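Local coordinates for protein carboxypeptidase D (Drosophila melanogaster, PDB 3MN8) that uses a catalytic zinc ion to release C-terminal arginine or lysine from peptides and proteins, processing growth factors, peptide hormones and neuropeptides, at residues R165-N170 with R194-A199; N99-E104 with N170-R175; R73-L78 with M143-Y148; D176-L181 with Q290-A295. All coordinates share one frame; numbering follows the deposited sequence.

Interaction 1. Residues R165-N170 with R194-A199; sequences RGNAAN and RQPETA. With GEM ((2-guanidinoethylmercapto)succinic acid), chain G.
The side-chain amide of Asn-167 makes a polar clamp on Gln-195 and Glu-197, tying the long active-site loop of this M14 carboxypeptidase domain to the start of helix 196-205. Both hydrogens of ND2 are used. Asn-167 ND2 gives one to Gln-195 OE1 at 2.6 Å, nearly straight, and the other to Glu-197 OE2 at 3.1 Å, on the syn side of the carboxylate but well out of its plane. Both acceptors lie close to the Asn-167 amide plane, although the Gln-195 amide is turned 73° against it. In Gln-195, the N-cap residue, CG lies beside the backbone N and the chain bends at chi2 (-58°), bringing OE1 to the donor; the CB of Ala-169 lies beside the same oxygen. At the other end of the amide, Asn-167 OD1 accepts from Ala-169 N at 2.8 Å, an Asx turn inside the type I turn 167-170. Two residues before the clamp, the extended Arg-165 reaches into the pocket, where Arg-165 NH2 meets O15 of the bound inhibitor GEM at 2.8 Å and NH1 meets O13. A second partner of its NH2 is Asp-172. With the amide gripped from both ends, its rotation is fixed, and the loop two residues after the inhibitor-binding Arg-165 is tied to the helix start.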
loop_
_atom_site.group_PDB
_atom_site.type_symbol
_atom_site.label_atom_id
_atom_site.label_comp_id
_atom_site.label_asym_id
_atom_site.label_seq_id
_atom_site.Cartn_x
_atom_site.Cartn_y
_atom_site.Cartn_z
ATOM N N ARG A 165 3.391 11.344 17.656
ATOM C CA ARG A 165 3.884 11.024 16.328
ATOM C C ARG A 165 4.623 9.690 16.375
ATOM O O ARG A 165 4.286 8.764 15.645
ATOM C CB ARG A 165 4.786 12.152 15.797
ATOM C CG ARG A 165 5.383 11.882 14.418
ATOM C CD ARG A 165 6.227 13.054 13.917
ATOM N NE ARG A 165 7.223 12.633 12.931
ATOM C CZ ARG A 165 7.065 12.730 11.614
ATOM N NH1 ARG A 165 5.947 13.237 11.117
ATOM N NH2 ARG A 165 8.026 12.328 10.789
ATOM N N GLY A 166 5.618 9.585 17.250
ATOM C CA GLY A 166 6.379 8.355 17.391
ATOM C C GLY A 166 5.600 7.422 18.290
ATOM O O GLY A 166 4.515 7.783 18.754
ATOM N N ASN A 167 6.132 6.224 18.534
ATOM C CA ASN A 167 5.427 5.265 19.382
ATOM C C ASN A 167 5.556 5.638 20.850
ATOM O O ASN A 167 5.819 6.799 21.187
ATOM C CB ASN A 167 5.843 3.805 19.107
ATOM C CG ASN A 167 7.264 3.486 19.553
ATOM O OD1 ASN A 167 7.964 4.323 20.130
ATOM N ND2 ASN A 167 7.694 2.256 19.285
ATOM N N ALA A 168 5.357 4.663 21.727
ATOM C CA ALA A 168 5.364 4.945 23.159
ATOM C C ALA A 168 6.774 5.219 23.669
ATOM O O ALA A 168 6.941 5.833 24.721
ATOM C CB ALA A 168 4.718 3.803 23.940
ATOM N N ALA A 169 7.784 4.758 22.929
ATOM C CA ALA A 169 9.182 5.028 23.285
ATOM C C ALA A 169 9.672 6.303 22.587
ATOM O O ALA A 169 10.855 6.662 22.674
ATOM C CB ALA A 169 10.065 3.836 22.931
ATOM N N ASN A 170 8.750 6.980 21.901
ATOM C CA ASN A 170 9.042 8.227 21.208
ATOM C C ASN A 170 10.028 8.092 20.061
ATOM O O ASN A 170 10.744 9.047 19.748
ATOM C CB ASN A 170 9.545 9.289 22.184
ATOM C CG ASN A 170 8.441 10.167 22.698
ATOM O OD1 ASN A 170 8.189 10.220 23.900
ATOM N ND2 ASN A 170 7.767 10.862 21.790
ATOM N N ARG A 194 13.855 -3.794 16.449
ATOM C CA ARG A 194 13.347 -2.449 16.240
ATOM C C ARG A 194 12.182 -2.253 17.191
ATOM O O ARG A 194 12.066 -2.953 18.205
ATOM C CB ARG A 194 12.827 -2.302 14.817
ATOM C CG ARG A 194 13.544 -3.151 13.830
ATOM C CD ARG A 194 14.340 -2.288 12.889
ATOM N NE ARG A 194 15.039 -3.074 11.875
ATOM C CZ ARG A 194 16.014 -2.584 11.122
ATOM N NH1 ARG A 194 16.385 -1.320 11.279
ATOM N NH2 ARG A 194 16.620 -3.350 10.224
ATOM N N GLN A 195 11.302 -1.317 16.850
ATOM C CA GLN A 195 10.058 -1.167 17.579
ATOM C C GLN A 195 9.108 -2.308 17.216
ATOM O O GLN A 195 9.046 -2.749 16.064
ATOM C CB GLN A 195 9.412 0.187 17.304
ATOM C CG GLN A 195 10.309 1.367 17.632
ATOM C CD GLN A 195 10.779 1.392 19.081
ATOM O OE1 GLN A 195 9.974 1.363 20.012
ATOM N NE2 GLN A 195 12.090 1.477 19.274
ATOM N N PRO A 196 8.368 -2.793 18.221
ATOM C CA PRO A 196 7.409 -3.889 18.092
ATOM C C PRO A 196 6.632 -3.689 16.811
ATOM O O PRO A 196 6.447 -4.604 16.021
ATOM C CB PRO A 196 6.464 -3.660 19.275
ATOM C CG PRO A 196 7.272 -2.964 20.276
ATOM C CD PRO A 196 8.270 -2.124 19.528
ATOM N N GLU A 197 6.188 -2.458 16.614
ATOM C CA GLU A 197 5.263 -2.143 15.545
ATOM C C GLU A 197 5.954 -2.327 14.213
ATOM O O GLU A 197 5.381 -2.866 13.277
ATOM C CB GLU A 197 4.745 -0.706 15.704
ATOM C CG GLU A 197 3.894 -0.460 16.963
ATOM C CD GLU A 197 4.725 -0.073 18.183
ATOM O OE1 GLU A 197 4.123 0.130 19.271
ATOM O OE2 GLU A 197 5.970 0.036 18.041
ATOM N N THR A 198 7.199 -1.880 14.147
ATOM C CA THR A 198 8.004 -2.019 12.948
ATOM C C THR A 198 8.186 -3.504 12.656
ATOM O O THR A 198 7.832 -3.989 11.580
ATOM C CB THR A 198 9.387 -1.380 13.146
ATOM O OG1 THR A 198 9.260 -0.095 13.784
ATOM C CG2 THR A 198 10.113 -1.254 11.811
ATOM N N ALA A 199 8.740 -4.225 13.628
ATOM C CA ALA A 199 8.988 -5.660 13.493
ATOM C C ALA A 199 7.760 -6.396 12.966
ATOM O O ALA A 199 7.861 -7.212 12.060
ATOM C CB ALA A 199 9.432 -6.260 14.837
HETATM C C8 GEM G . 7.313 12.187 5.963
HETATM S S7 GEM G . 6.952 10.748 4.996
HETATM C C6 GEM G . 6.519 11.495 3.451
HETATM C C5 GEM G . 7.582 12.450 2.911
HETATM N N3 GEM G . 8.728 11.649 2.511
HETATM C C1 GEM G . 9.927 12.094 2.151
HETATM N N4 GEM G . 10.884 11.240 1.809
HETATM N N2 GEM G . 10.177 13.399 2.136
HETATM C C9 GEM G . 7.943 11.716 7.247
HETATM O O14 GEM G . 8.004 10.484 7.456
HETATM O O15 GEM G . 8.389 12.561 8.051
HETATM C C10 GEM G . 6.082 13.073 6.217
HETATM C C11 GEM G . 4.995 12.502 7.118
HETATM O O12 GEM G . 3.811 12.562 6.704
HETATM O O13 GEM G . 5.297 12.031 8.245
#

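Interaction 2. Residues N99-E104 with N170-R175; sequences NMHGDE and NIDLNR. With ZN (zinc ion), chain F; GEM ((2-guanidinoethylmercapto)succinic acid), chain G.
The imidazole of His-101 stands almost perpendicular to the carboxylate of Asp-172, their planes 88° apart, and points the edge carrying NE2 at it. His-101 NE2 gives its hydrogen to Asp-172 OD1 at 2.9 Å, on the syn side and tilted somewhat out of both planes; the bond is bent, at 142°. OD1 also takes the backbone N of Asn-174, on the anti side, in an Asx turn, so two donors grip this one oxygen. With NE2 held this way, His-101 ND1 faces the zinc ion at 2.1 Å. This is the zinc centre of the M14 carboxypeptidases: Glu-104 binds with both carboxylate oxygens, His-217 completes the protein ligands, and one carboxylate of GEM binds through O13, and through O12 at a longer distance. Asn-174 CB lies 3.6 Å from His-101 NE2. With its CG anti to the backbone N (chi1 -151°), Asn-174 ND2 is brought to GEM O14 and donates to it at 2.6 Å, and NH2 of Arg-175 reaches the same GEM O14 at 2.8 Å. Beside this polar group, Met-100 crosses Asn-174 at about a right angle, Met-100 SD 3.7 Å from Asn-174 CG, while its CE packs near Leu-173 CB.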
loop_
_atom_site.group_PDB
_atom_site.type_symbol
_atom_site.label_atom_id
_atom_site.label_comp_id
_atom_site.label_asym_id
_atom_site.label_seq_id
_atom_site.Cartn_x
_atom_site.Cartn_y
_atom_site.Cartn_z
ATOM N N ASN A 99 -2.002 5.903 9.772
ATOM C CA ASN A 99 -1.729 6.307 11.145
ATOM C C ASN A 99 -0.429 5.782 11.742
ATOM O O ASN A 99 -0.381 5.481 12.943
ATOM C CB ASN A 99 -2.894 5.917 12.058
ATOM C CG ASN A 99 -2.839 6.625 13.402
ATOM O OD1 ASN A 99 -2.846 5.992 14.453
ATOM N ND2 ASN A 99 -2.762 7.947 13.368
ATOM N N MET A 100 0.622 5.678 10.928
ATOM C CA MET A 100 1.904 5.230 11.465
ATOM C C MET A 100 2.460 6.320 12.359
ATOM O O MET A 100 3.080 6.050 13.389
ATOM C CB MET A 100 2.887 4.846 10.359
ATOM C CG MET A 100 3.592 6.002 9.684
ATOM S SD MET A 100 4.755 5.387 8.454
ATOM C CE MET A 100 5.571 4.096 9.393
ATOM N N HIS A 101 2.227 7.563 11.962
ATOM C CA HIS A 101 2.415 8.676 12.869
ATOM C C HIS A 101 1.063 8.902 13.532
ATOM O O HIS A 101 0.102 9.369 12.890
ATOM C CB HIS A 101 2.905 9.916 12.128
ATOM C CG HIS A 101 4.232 9.723 11.464
ATOM N ND1 HIS A 101 4.372 9.584 10.100
ATOM C CD2 HIS A 101 5.477 9.616 11.983
ATOM C CE1 HIS A 101 5.650 9.420 9.807
ATOM N NE2 HIS A 101 6.342 9.435 10.931
ATOM N N GLY A 102 0.998 8.517 14.809
ATOM C CA GLY A 102 -0.220 8.570 15.600
ATOM C C GLY A 102 -1.036 9.857 15.528
ATOM O O GLY A 102 -2.258 9.827 15.676
ATOM N N ASP A 103 -0.374 10.991 15.313
ATOM C CA ASP A 103 -1.075 12.273 15.239
ATOM C C ASP A 103 -1.562 12.616 13.826
ATOM O O ASP A 103 -2.200 13.640 13.618
ATOM C CB ASP A 103 -0.193 13.392 15.793
ATOM C CG ASP A 103 1.242 13.314 15.294
ATOM O OD1 ASP A 103 2.112 13.952 15.918
ATOM O OD2 ASP A 103 1.505 12.625 14.284
ATOM N N GLU A 104 -1.242 11.761 12.859
ATOM C CA GLU A 104 -1.735 11.912 11.493
ATOM C C GLU A 104 -2.874 10.923 11.296
ATOM O O GLU A 104 -2.649 9.739 11.002
ATOM C CB GLU A 104 -0.619 11.650 10.489
ATOM C CG GLU A 104 0.605 12.539 10.670
ATOM C CD GLU A 104 1.758 12.073 9.823
ATOM O OE1 GLU A 104 1.524 11.212 8.956
ATOM O OE2 GLU A 104 2.894 12.544 10.027
ATOM N N ASN A 170 8.750 6.980 21.901
ATOM C CA ASN A 170 9.042 8.227 21.208
ATOM C C ASN A 170 10.028 8.092 20.061
ATOM O O ASN A 170 10.744 9.047 19.748
ATOM C CB ASN A 170 9.545 9.289 22.184
ATOM C CG ASN A 170 8.441 10.167 22.698
ATOM O OD1 ASN A 170 8.189 10.220 23.900
ATOM N ND2 ASN A 170 7.767 10.862 21.790
ATOM N N ILE A 171 10.078 6.925 19.426
ATOM C CA ILE A 171 10.848 6.837 18.185
ATOM C C ILE A 171 9.936 6.866 16.971
ATOM O O ILE A 171 8.800 6.387 17.020
ATOM C CB ILE A 171 11.852 5.641 18.119
ATOM C CG1 ILE A 171 11.181 4.374 17.593
ATOM C CG2 ILE A 171 12.558 5.432 19.465
ATOM C CD1 ILE A 171 11.291 4.196 16.084
ATOM N N ASP A 172 10.455 7.453 15.891
ATOM C CA ASP A 172 9.704 7.668 14.658
ATOM C C ASP A 172 9.709 6.401 13.801
ATOM O O ASP A 172 10.716 6.060 13.172
ATOM C CB ASP A 172 10.279 8.872 13.888
ATOM C CG ASP A 172 9.445 9.255 12.662
ATOM O OD1 ASP A 172 8.793 8.358 12.055
ATOM O OD2 ASP A 172 9.456 10.462 12.306
ATOM N N LEU A 173 8.575 5.705 13.786
ATOM C CA LEU A 173 8.483 4.434 13.092
ATOM C C LEU A 173 8.847 4.568 11.612
ATOM O O LEU A 173 9.270 3.599 10.983
ATOM C CB LEU A 173 7.091 3.829 13.280
ATOM C CG LEU A 173 6.751 3.446 14.724
ATOM C CD1 LEU A 173 5.298 3.001 14.849
ATOM C CD2 LEU A 173 7.711 2.370 15.246
ATOM N N ASN A 174 8.709 5.770 11.060
ATOM C CA ASN A 174 9.059 5.973 9.665
ATOM C C ASN A 174 10.529 6.282 9.545
ATOM O O ASN A 174 10.974 6.802 8.522
ATOM C CB ASN A 174 8.240 7.087 9.026
ATOM C CG ASN A 174 8.038 6.884 7.532
ATOM O OD1 ASN A 174 8.199 5.775 7.005
ATOM N ND2 ASN A 174 7.663 7.957 6.842
ATOM N N ARG A 175 11.278 5.990 10.605
ATOM C CA ARG A 175 12.741 5.941 10.515
ATOM C C ARG A 175 13.284 4.594 10.978
ATOM O O ARG A 175 14.491 4.378 10.998
ATOM C CB ARG A 175 13.404 7.043 11.331
ATOM C CG ARG A 175 12.897 8.413 11.009
ATOM C CD ARG A 175 12.941 8.725 9.518
ATOM N NE ARG A 175 12.681 10.140 9.333
ATOM C CZ ARG A 175 11.561 10.695 8.884
ATOM N NH1 ARG A 175 11.501 12.013 8.812
ATOM N NH2 ARG A 175 10.528 9.972 8.488
HETATM ZN ZN ZN F . 3.531 11.059 8.789
HETATM C C8 GEM G . 7.313 12.187 5.963
HETATM S S7 GEM G . 6.952 10.748 4.996
HETATM C C6 GEM G . 6.519 11.495 3.451
HETATM C C5 GEM G . 7.582 12.450 2.911
HETATM N N3 GEM G . 8.728 11.649 2.511
HETATM C C1 GEM G . 9.927 12.094 2.151
HETATM N N4 GEM G . 10.884 11.240 1.809
HETATM N N2 GEM G . 10.177 13.399 2.136
HETATM C C9 GEM G . 7.943 11.716 7.247
HETATM O O14 GEM G . 8.004 10.484 7.456
HETATM O O15 GEM G . 8.389 12.561 8.051
HETATM C C10 GEM G . 6.082 13.073 6.217
HETATM C C11 GEM G . 4.995 12.502 7.118
HETATM O O12 GEM G . 3.811 12.562 6.704
HETATM O O13 GEM G . 5.297 12.031 8.245
#

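Interaction 3. Residues R73-L78 with M143-Y148; sequences RNLLAL and MNPDGY
Asp-146 OD1 sits at the edge of the Arg-73 guanidinium, near its plane, and the carboxylate is turned 81° against that plane, so the two groups meet in a single-atom salt bridge and not as a paired, coplanar one. Arg-73 NE to Asp-146 OD1 is 3.0 Å, but the N-H angle of 126° makes the hydrogen bond weak. The contact joins the beginning of strand 74-80, next to the edge strand of the eight-stranded sheet in the carboxypeptidase fold, to the first turn of helix 145-149. That turn is capped by Asn-144, whose OD1 accepts from Gly-147 N at 2.6 Å. Asp-146 has further polar partners in the loop leading to the strand: OD1 is hydrogen-bonded to Ser-69 OG and OD2 to Glu-71 N, so the aspartate holds that loop as well as the arginine. Beside the charges, Pro-145 packs against both Arg-73 and Leu-75. The arginine runs extended from CG to NE, which lays its aliphatic part along the proline ring, pointing the opposite way. Leu-75 approaches at about a right angle from the strand, and helix 196-205 touches it through Glu-197 and Ala-200. Leu-75 CD1 ends 3.4 Å from Pro-145 CG.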
loop_
_atom_site.group_PDB
_atom_site.type_symbol
_atom_site.label_atom_id
_atom_site.label_comp_id
_atom_site.label_asym_id
_atom_site.label_seq_id
_atom_site.Cartn_x
_atom_site.Cartn_y
_atom_site.Cartn_z
ATOM N N ARG A 73 -1.486 -2.860 22.854
ATOM C CA ARG A 73 -2.551 -2.691 21.879
ATOM C C ARG A 73 -2.350 -3.562 20.645
ATOM O O ARG A 73 -1.239 -3.677 20.119
ATOM C CB ARG A 73 -2.666 -1.221 21.496
ATOM C CG ARG A 73 -2.801 -0.324 22.709
ATOM C CD ARG A 73 -3.041 1.103 22.293
ATOM N NE ARG A 73 -2.598 2.017 23.340
ATOM C CZ ARG A 73 -3.403 2.540 24.258
ATOM N NH1 ARG A 73 -2.921 3.358 25.182
ATOM N NH2 ARG A 73 -4.693 2.249 24.245
ATOM N N ASN A 74 -3.434 -4.178 20.187
ATOM C CA ASN A 74 -3.371 -5.067 19.046
ATOM C C ASN A 74 -3.207 -4.331 17.732
ATOM O O ASN A 74 -3.940 -3.393 17.449
ATOM C CB ASN A 74 -4.617 -5.949 18.990
ATOM C CG ASN A 74 -4.550 -7.113 19.966
ATOM O OD1 ASN A 74 -3.477 -7.669 20.237
ATOM N ND2 ASN A 74 -5.699 -7.489 20.499
ATOM N N LEU A 75 -2.237 -4.772 16.937
ATOM C CA LEU A 75 -2.075 -4.301 15.569
ATOM C C LEU A 75 -2.821 -5.266 14.662
ATOM O O LEU A 75 -2.432 -6.427 14.538
ATOM C CB LEU A 75 -0.594 -4.236 15.184
ATOM C CG LEU A 75 0.275 -3.069 15.691
ATOM C CD1 LEU A 75 -0.285 -2.447 16.957
ATOM C CD2 LEU A 75 1.701 -3.517 15.931
ATOM N N LEU A 76 -3.894 -4.781 14.036
ATOM C CA LEU A 76 -4.836 -5.636 13.316
ATOM C C LEU A 76 -4.995 -5.243 11.845
ATOM O O LEU A 76 -4.940 -4.062 11.501
ATOM C CB LEU A 76 -6.214 -5.562 13.977
ATOM C CG LEU A 76 -6.383 -6.034 15.417
ATOM C CD1 LEU A 76 -7.735 -5.583 15.968
ATOM C CD2 LEU A 76 -6.238 -7.545 15.508
ATOM N N ALA A 77 -5.224 -6.238 10.988
ATOM C CA ALA A 77 -5.485 -5.992 9.571
ATOM C C ALA A 77 -6.713 -6.749 9.116
ATOM O O ALA A 77 -6.787 -7.966 9.279
ATOM C CB ALA A 77 -4.302 -6.401 8.726
ATOM N N LEU A 78 -7.670 -6.033 8.532
ATOM C CA LEU A 78 -8.849 -6.681 7.987
ATOM C C LEU A 78 -8.606 -7.013 6.541
ATOM O O LEU A 78 -8.382 -6.116 5.731
ATOM C CB LEU A 78 -10.081 -5.781 8.090
ATOM C CG LEU A 78 -11.421 -6.449 7.729
ATOM C CD1 LEU A 78 -11.859 -7.422 8.826
ATOM C CD2 LEU A 78 -12.533 -5.425 7.466
ATOM N N MET A 143 -1.228 1.781 12.656
ATOM C CA MET A 143 0.019 1.043 12.785
ATOM C C MET A 143 0.722 1.591 14.035
ATOM O O MET A 143 1.797 1.129 14.427
ATOM C CB MET A 143 0.846 1.270 11.521
ATOM C CG MET A 143 2.082 0.438 11.401
ATOM S SD MET A 143 3.115 1.038 10.051
ATOM C CE MET A 143 4.738 0.657 10.719
ATOM N N ASN A 144 0.089 2.581 14.665
ATOM C CA ASN A 144 0.626 3.186 15.870
ATOM C C ASN A 144 -0.475 3.598 16.856
ATOM O O ASN A 144 -0.769 4.790 17.023
ATOM C CB ASN A 144 1.502 4.377 15.514
ATOM C CG ASN A 144 2.203 4.955 16.721
ATOM O OD1 ASN A 144 2.162 4.380 17.815
ATOM N ND2 ASN A 144 2.855 6.098 16.534
ATOM N N PRO A 145 -1.081 2.597 17.519
ATOM C CA PRO A 145 -2.142 2.802 18.514
ATOM C C PRO A 145 -1.644 3.620 19.705
ATOM O O PRO A 145 -2.346 4.492 20.221
ATOM C CB PRO A 145 -2.478 1.375 18.985
ATOM C CG PRO A 145 -1.769 0.447 18.053
ATOM C CD PRO A 145 -0.639 1.191 17.443
ATOM N N ASP A 146 -0.435 3.307 20.147
ATOM C CA ASP A 146 0.134 3.936 21.314
ATOM C C ASP A 146 0.386 5.389 20.967
ATOM O O ASP A 146 0.174 6.289 21.788
ATOM C CB ASP A 146 1.433 3.226 21.732
ATOM C CG ASP A 146 1.187 1.818 22.286
ATOM O OD1 ASP A 146 0.064 1.293 22.143
ATOM O OD2 ASP A 146 2.119 1.233 22.868
ATOM N N GLY A 147 0.829 5.609 19.735
ATOM C CA GLY A 147 1.104 6.950 19.256
ATOM C C GLY A 147 -0.181 7.735 19.188
ATOM O O GLY A 147 -0.244 8.895 19.604
ATOM N N TYR A 148 -1.211 7.075 18.675
ATOM C CA TYR A 148 -2.527 7.680 18.533
ATOM C C TYR A 148 -3.095 8.070 19.891
ATOM O O TYR A 148 -3.391 9.240 20.143
ATOM C CB TYR A 148 -3.468 6.708 17.831
ATOM C CG TYR A 148 -4.907 7.164 17.775
ATOM C CD1 TYR A 148 -5.289 8.231 16.968
ATOM C CD2 TYR A 148 -5.892 6.517 18.511
ATOM C CE1 TYR A 148 -6.610 8.652 16.902
ATOM C CE2 TYR A 148 -7.215 6.927 18.444
ATOM C CZ TYR A 148 -7.562 7.999 17.638
ATOM O OH TYR A 148 -8.867 8.416 17.569
#

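Interaction 4. Residues D176-L181 with Q290-A295; sequences DFPDRL and QDFNYA
Helix 289-296 of the M14 catalytic domain packs here on the loop that continues from the inhibitor-binding Arg-175, and the join is made mainly by aromatic and aliphatic groups. Phe-292 projects from the helix with CG anti to its own backbone N (chi1 168°), which carries the ring up to the loop, where Phe-177 and Pro-178 both meet it from one side. CD2 of Phe-177 lies over one face of the Phe-292 ring, offset toward the rim and 4.2 Å from Phe-292 CG. The two rings meet obliquely, with centroids 5.8 Å apart and planes at 51°, neither stacked nor edge-to-face. Pro-178 comes obliquely at the CD1-CE1 side of that ring, its CG 3.7 Å from Phe-292 CE1. The pair continues into the domain interior: Val-202 of helix 196-205 touches both phenylalanines, and Phe-296 stacks on Phe-292. Toward the rim, CB of Arg-180 rests 3.7 Å from CB of Ala-295. From there the chain, extended from CG to NE, slants toward Asp-291, but Arg-180 NE stays 4.1 Å from Asp-291 OD2, beyond a salt bridge. The Asp-291 carboxylate is held by two other bonds: OD2 accepts from Asp-228 N, and OD1 takes the NE2 of Gln-290. This loop-on-helix packing, a helix phenylalanine against a phenylalanine and a proline, belongs here to the alpha/beta carboxypeptidase fold, with the Asp-291 side chain about 7 Å from GEM.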
loop_
_atom_site.group_PDB
_atom_site.type_symbol
_atom_site.label_atom_id
_atom_site.label_comp_id
_atom_site.label_asym_id
_atom_site.label_seq_id
_atom_site.Cartn_x
_atom_site.Cartn_y
_atom_site.Cartn_z
ATOM N N ASP A 176 12.388 3.682 11.336
ATOM C CA ASP A 176 12.795 2.488 12.070
ATOM C C ASP A 176 12.917 1.218 11.225
ATOM O O ASP A 176 13.308 0.167 11.733
ATOM C CB ASP A 176 11.840 2.253 13.238
ATOM C CG ASP A 176 12.428 1.350 14.291
ATOM O OD1 ASP A 176 13.646 1.447 14.527
ATOM O OD2 ASP A 176 11.671 0.553 14.884
ATOM N N PHE A 177 12.581 1.312 9.941
ATOM C CA PHE A 177 12.638 0.154 9.049
ATOM C C PHE A 177 14.047 0.019 8.492
ATOM O O PHE A 177 14.781 0.997 8.430
ATOM C CB PHE A 177 11.600 0.284 7.919
ATOM C CG PHE A 177 10.167 0.039 8.371
ATOM C CD1 PHE A 177 9.457 1.021 9.074
ATOM C CD2 PHE A 177 9.537 -1.165 8.105
ATOM C CE1 PHE A 177 8.151 0.800 9.495
ATOM C CE2 PHE A 177 8.234 -1.393 8.526
ATOM C CZ PHE A 177 7.540 -0.410 9.220
ATOM N N PRO A 178 14.440 -1.206 8.118
ATOM C CA PRO A 178 15.730 -1.439 7.468
ATOM C C PRO A 178 15.898 -0.570 6.207
ATOM O O PRO A 178 14.968 -0.406 5.403
ATOM C CB PRO A 178 15.664 -2.924 7.092
ATOM C CG PRO A 178 14.675 -3.528 8.047
ATOM C CD PRO A 178 13.677 -2.453 8.324
ATOM N N ASP A 179 17.096 -0.014 6.045
ATOM C CA ASP A 179 17.388 0.858 4.919
ATOM C C ASP A 179 18.133 0.088 3.844
ATOM O O ASP A 179 19.047 -0.681 4.144
ATOM C CB ASP A 179 18.222 2.053 5.373
ATOM C CG ASP A 179 18.313 3.133 4.308
ATOM O OD1 ASP A 179 17.268 3.444 3.694
ATOM O OD2 ASP A 179 19.424 3.673 4.086
ATOM N N ARG A 180 17.735 0.290 2.591
ATOM C CA ARG A 180 18.365 -0.396 1.471
ATOM C C ARG A 180 19.850 -0.039 1.403
ATOM O O ARG A 180 20.674 -0.842 0.974
ATOM C CB ARG A 180 17.668 -0.010 0.175
ATOM C CG ARG A 180 17.654 1.469 -0.032
ATOM C CD ARG A 180 16.712 1.866 -1.124
ATOM N NE ARG A 180 16.847 3.293 -1.379
ATOM C CZ ARG A 180 17.698 3.809 -2.254
ATOM N NH1 ARG A 180 18.481 3.007 -2.970
ATOM N NH2 ARG A 180 17.758 5.122 -2.419
ATOM N N LEU A 181 20.199 1.160 1.846
ATOM C CA LEU A 181 21.600 1.574 1.809
ATOM C C LEU A 181 22.403 1.161 3.057
ATOM O O LEU A 181 23.450 1.737 3.348
ATOM C CB LEU A 181 21.691 3.075 1.554
ATOM C CG LEU A 181 20.925 3.496 0.298
ATOM C CD1 LEU A 181 20.680 5.006 0.275
ATOM C CD2 LEU A 181 21.661 3.030 -0.953
ATOM N N GLN A 290 8.012 2.846 3.128
ATOM C CA GLN A 290 7.799 2.927 1.683
ATOM C C GLN A 290 8.932 2.247 0.950
ATOM O O GLN A 290 8.745 1.252 0.264
ATOM C CB GLN A 290 7.722 4.387 1.225
ATOM C CG GLN A 290 7.461 4.555 -0.260
ATOM C CD GLN A 290 7.712 5.980 -0.751
ATOM O OE1 GLN A 290 6.795 6.803 -0.799
ATOM N NE2 GLN A 290 8.962 6.274 -1.122
ATOM N N ASP A 291 10.127 2.794 1.096
ATOM C CA ASP A 291 11.256 2.263 0.353
ATOM C C ASP A 291 11.564 0.837 0.788
ATOM O O ASP A 291 12.169 0.072 0.031
ATOM C CB ASP A 291 12.489 3.176 0.475
ATOM C CG ASP A 291 12.342 4.474 -0.326
ATOM O OD1 ASP A 291 11.247 4.719 -0.887
ATOM O OD2 ASP A 291 13.322 5.248 -0.403
ATOM N N PHE A 292 11.140 0.480 2.001
ATOM C CA PHE A 292 11.405 -0.865 2.490
ATOM C C PHE A 292 10.603 -1.898 1.695
ATOM O O PHE A 292 11.130 -2.943 1.300
ATOM C CB PHE A 292 11.136 -1.000 3.982
ATOM C CG PHE A 292 11.135 -2.415 4.454
ATOM C CD1 PHE A 292 12.306 -3.002 4.896
ATOM C CD2 PHE A 292 9.968 -3.175 4.433
ATOM C CE1 PHE A 292 12.326 -4.328 5.320
ATOM C CE2 PHE A 292 9.975 -4.491 4.862
ATOM C CZ PHE A 292 11.156 -5.072 5.303
ATOM N N ASN A 293 9.340 -1.589 1.438
ATOM C CA ASN A 293 8.533 -2.410 0.544
ATOM C C ASN A 293 9.223 -2.710 -0.794
ATOM O O ASN A 293 9.334 -3.867 -1.215
ATOM C CB ASN A 293 7.174 -1.747 0.302
ATOM C CG ASN A 293 6.173 -2.030 1.423
ATOM O OD1 ASN A 293 5.338 -2.940 1.320
ATOM N ND2 ASN A 293 6.253 -1.247 2.499
ATOM N N TYR A 294 9.702 -1.661 -1.447
ATOM C CA TYR A 294 10.223 -1.793 -2.801
ATOM C C TYR A 294 11.523 -2.581 -2.828
ATOM O O TYR A 294 11.712 -3.468 -3.663
ATOM C CB TYR A 294 10.418 -0.407 -3.431
ATOM C CG TYR A 294 10.849 -0.432 -4.883
ATOM C CD1 TYR A 294 10.026 -0.993 -5.870
ATOM C CD2 TYR A 294 12.074 0.119 -5.276
ATOM C CE1 TYR A 294 10.420 -1.010 -7.206
ATOM C CE2 TYR A 294 12.476 0.110 -6.605
ATOM C CZ TYR A 294 11.648 -0.457 -7.569
ATOM O OH TYR A 294 12.050 -0.461 -8.893
ATOM N N ALA A 295 12.404 -2.254 -1.889
ATOM C CA ALA A 295 13.769 -2.777 -1.870
ATOM C C ALA A 295 13.889 -4.181 -1.284
ATOM O O ALA A 295 14.871 -4.864 -1.547
ATOM C CB ALA A 295 14.684 -1.818 -1.122
#

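Interaction 2 is the buried centre, where zinc and inhibitor are held by charged and polar groups; interaction 3 is also buried, but combines a proline-leucine contact with a salt bridge. Interactions 1 and 4 are only partly buried, the former mainly polar, the latter mostly aromatic and aliphatic. One loop, between helices 145-149 and 196-205, supplies a segment to interactions 1, 2 and 4, and Asn-170 is common to the first two. Arg-165 joins those two through salt bridges to Asp-172 and Glu-104. Asn-144 links interaction 3 to interaction 2 through Met-100 O, and Asp-176 connects the loop of interaction 4 to the helix start of interaction 1.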